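Local atomic coordinates of hemolysin (Xylella fastidiosa, PDB entry 2R8D), a protein that binds divalent metal ions between two subunits through its transporter-associated domain, the part present here, and may bind flavin adenine dinucleotide as a whole protein. Residues P62-Y67 and I75-L80. Sequence-based numbering, arbitrary orientation.
Sequences PHVGEY and IEIVDL. With MG (magnesium ion), chain C; MN (manganese (II) ion), chain B.
Ile77 sets CG1 opposite its carbonyl carbon (chi1 -49°) and CG2 opposite its nitrogen, and this splits its two branches between Pro62 and Val64. CG1 meets Pro62 CG at 3.6 Å, the two side chains crossing at about a right angle, while CG2 lies 4.0 Å from Val64 CG2. That same Val64 methyl reaches Leu80 CB at 3.8 Å, and the valine and leucine side chains run past each other in opposite directions. Cys54 of helix 50-58 and Ile85 of strand 84-85 also pack on Ile77.

Two backbone bonds clamp Ile77 to the type II turn from His63 to Glu66. Gly65 N donates to Ile77 O (2.8 Å), and Ile77 N donates back to Glu66 O (2.9 Å). The turn is tied inwardly as well: Glu66 OE2 accepts His63 N at 2.7 Å through its anti lone pair and forms a salt bridge with Arg60. Beyond the turn, Tyr67 and Glu76, an antiparallel non-hydrogen-bonded pair, join outermost strand 67-70 of the chain's five-stranded sheet to strand 73-76. A water donates to both Gly65 O and Glu76 OE2, the latter also salt-bridged to Arg15 of the second subunit.

Past Val78, Asp79 bridges magnesium through OD1 (2.2 Å) and manganese through OD2. Asp86 and Asp79 of the second subunit bind that magnesium and manganese respectively, so the metals join the subunits, and their positive charge would be expected to keep the Asp79 carboxylates ionised.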
loop_
_atom_site.group_PDB
_atom_site.type_symbol
_atom_site.label_atom_id
_atom_site.label_comp_id
_atom_site.label_asym_id
_atom_site.label_seq_id
_atom_site.Cartn_x
_atom_site.Cartn_y
_atom_site.Cartn_z
ATOM N N PRO A 62 4.318 -13.906 -1.779
ATOM C CA PRO A 62 3.724 -13.659 -0.458
ATOM C C PRO A 62 2.308 -13.050 -0.504
ATOM O O PRO A 62 1.914 -12.472 -1.522
ATOM C CB PRO A 62 4.707 -12.685 0.193
ATOM C CG PRO A 62 5.293 -11.920 -0.959
ATOM C CD PRO A 62 5.312 -12.879 -2.153
ATOM N N HIS A 63 1.553 -13.193 0.590
ATOM C CA HIS A 63 0.299 -12.486 0.750
ATOM C C HIS A 63 0.575 -11.014 1.063
ATOM O O HIS A 63 1.578 -10.661 1.680
ATOM C CB HIS A 63 -0.512 -13.076 1.916
ATOM C CG HIS A 63 -0.990 -14.471 1.689
ATOM N ND1 HIS A 63 -0.146 -15.563 1.702
ATOM C CD2 HIS A 63 -2.241 -14.962 1.511
ATOM C CE1 HIS A 63 -0.850 -16.662 1.500
ATOM N NE2 HIS A 63 -2.125 -16.327 1.391
ATOM N N VAL A 64 -0.330 -10.145 0.636
ATOM C CA VAL A 64 -0.361 -8.797 1.149
ATOM C C VAL A 64 -0.421 -8.852 2.681
ATOM O O VAL A 64 -1.099 -9.701 3.243
ATOM C CB VAL A 64 -1.552 -8.031 0.533
ATOM C CG1 VAL A 64 -1.762 -6.699 1.201
ATOM C CG2 VAL A 64 -1.329 -7.863 -0.980
ATOM N N GLY A 65 0.345 -7.976 3.330
ATOM C CA GLY A 65 0.412 -7.913 4.771
ATOM C C GLY A 65 1.549 -8.719 5.362
ATOM O O GLY A 65 1.913 -8.513 6.509
ATOM N N GLU A 66 2.104 -9.656 4.600
ATOM C CA GLU A 66 3.337 -10.327 5.042
ATOM C C GLU A 66 4.502 -9.351 5.003
ATOM O O GLU A 66 4.503 -8.415 4.198
ATOM C CB GLU A 66 3.658 -11.539 4.189
ATOM C CG GLU A 66 2.644 -12.667 4.335
ATOM C CD GLU A 66 3.197 -13.966 3.822
ATOM O OE1 GLU A 66 3.995 -14.608 4.556
ATOM O OE2 GLU A 66 2.835 -14.355 2.691
ATOM N N TYR A 67 5.467 -9.565 5.887
ATOM C CA TYR A 67 6.609 -8.672 6.000
ATOM C C TYR A 67 7.854 -9.407 6.449
ATOM O O TYR A 67 7.784 -10.519 6.987
ATOM C CB TYR A 67 6.302 -7.502 6.950
ATOM C CG TYR A 67 6.046 -7.915 8.359
ATOM C CD1 TYR A 67 7.107 -8.088 9.260
ATOM C CD2 TYR A 67 4.751 -8.172 8.802
ATOM C CE1 TYR A 67 6.888 -8.455 10.565
ATOM C CE2 TYR A 67 4.516 -8.545 10.102
ATOM C CZ TYR A 67 5.591 -8.689 10.981
ATOM O OH TYR A 67 5.364 -9.082 12.270
ATOM N N ILE A 75 10.003 -4.454 5.660
ATOM C CA ILE A 75 9.450 -4.457 4.331
ATOM C C ILE A 75 8.137 -5.251 4.390
ATOM O O ILE A 75 8.142 -6.423 4.763
ATOM C CB ILE A 75 10.429 -5.161 3.334
ATOM C CG1 ILE A 75 11.842 -4.496 3.406
ATOM C CG2 ILE A 75 9.778 -5.261 1.910
ATOM C CD1 ILE A 75 12.863 -5.052 2.446
ATOM N N GLU A 76 7.031 -4.613 4.014
ATOM C CA GLU A 76 5.690 -5.241 4.040
ATOM C C GLU A 76 5.084 -5.166 2.652
ATOM O O GLU A 76 5.170 -4.126 1.995
ATOM C CB GLU A 76 4.786 -4.521 5.065
ATOM C CG GLU A 76 3.352 -5.056 5.127
ATOM C CD GLU A 76 2.447 -4.305 6.104
ATOM O OE1 GLU A 76 2.927 -3.400 6.860
ATOM O OE2 GLU A 76 1.231 -4.616 6.123
ATOM N N ILE A 77 4.494 -6.272 2.182
ATOM C CA ILE A 77 3.790 -6.285 0.903
ATOM C C ILE A 77 2.467 -5.562 1.071
ATOM O O ILE A 77 1.715 -5.887 1.980
ATOM C CB ILE A 77 3.443 -7.728 0.473
ATOM C CG1 ILE A 77 4.671 -8.675 0.581
ATOM C CG2 ILE A 77 2.718 -7.753 -0.898
ATOM C CD1 ILE A 77 5.892 -8.278 -0.160
ATOM N N VAL A 78 2.181 -4.569 0.236
ATOM C CA VAL A 78 0.896 -3.842 0.403
ATOM C C VAL A 78 -0.032 -3.961 -0.797
ATOM O O VAL A 78 -1.229 -3.726 -0.679
ATOM C CB VAL A 78 1.046 -2.357 0.881
ATOM C CG1 VAL A 78 1.614 -2.309 2.317
ATOM C CG2 VAL A 78 1.845 -1.525 -0.057
ATOM N N ASP A 79 0.533 -4.335 -1.937
ATOM C CA ASP A 79 -0.239 -4.537 -3.169
ATOM C C ASP A 79 0.373 -5.633 -4.048
ATOM O O ASP A 79 1.547 -5.553 -4.448
ATOM C CB ASP A 79 -0.342 -3.210 -3.941
ATOM C CG ASP A 79 -1.134 -3.350 -5.232
ATOM O OD1 ASP A 79 -2.279 -3.817 -5.189
ATOM O OD2 ASP A 79 -0.593 -3.050 -6.308
ATOM N N LEU A 80 -0.431 -6.654 -4.349
ATOM C CA LEU A 80 -0.016 -7.762 -5.196
ATOM C C LEU A 80 -0.926 -7.824 -6.425
ATOM O O LEU A 80 -2.135 -8.080 -6.288
ATOM C CB LEU A 80 -0.100 -9.074 -4.382
ATOM C CG LEU A 80 0.282 -10.410 -5.004
ATOM C CD1 LEU A 80 1.830 -10.513 -5.246
ATOM C CD2 LEU A 80 -0.265 -11.579 -4.149
HETATM MG MG MG C . -3.670 -4.319 -6.778
HETATM MN MN MN B . -1.004 -2.037 -8.055
HETATM O O HOH W 1 0.787 -6.471 8.258
HETATM O O HOH W 2 -4.156 -6.179 -6.282
HETATM O O HOH W 3 -5.015 -4.567 -8.583
HETATM O O HOH W 4 -5.406 -3.450 -5.786
#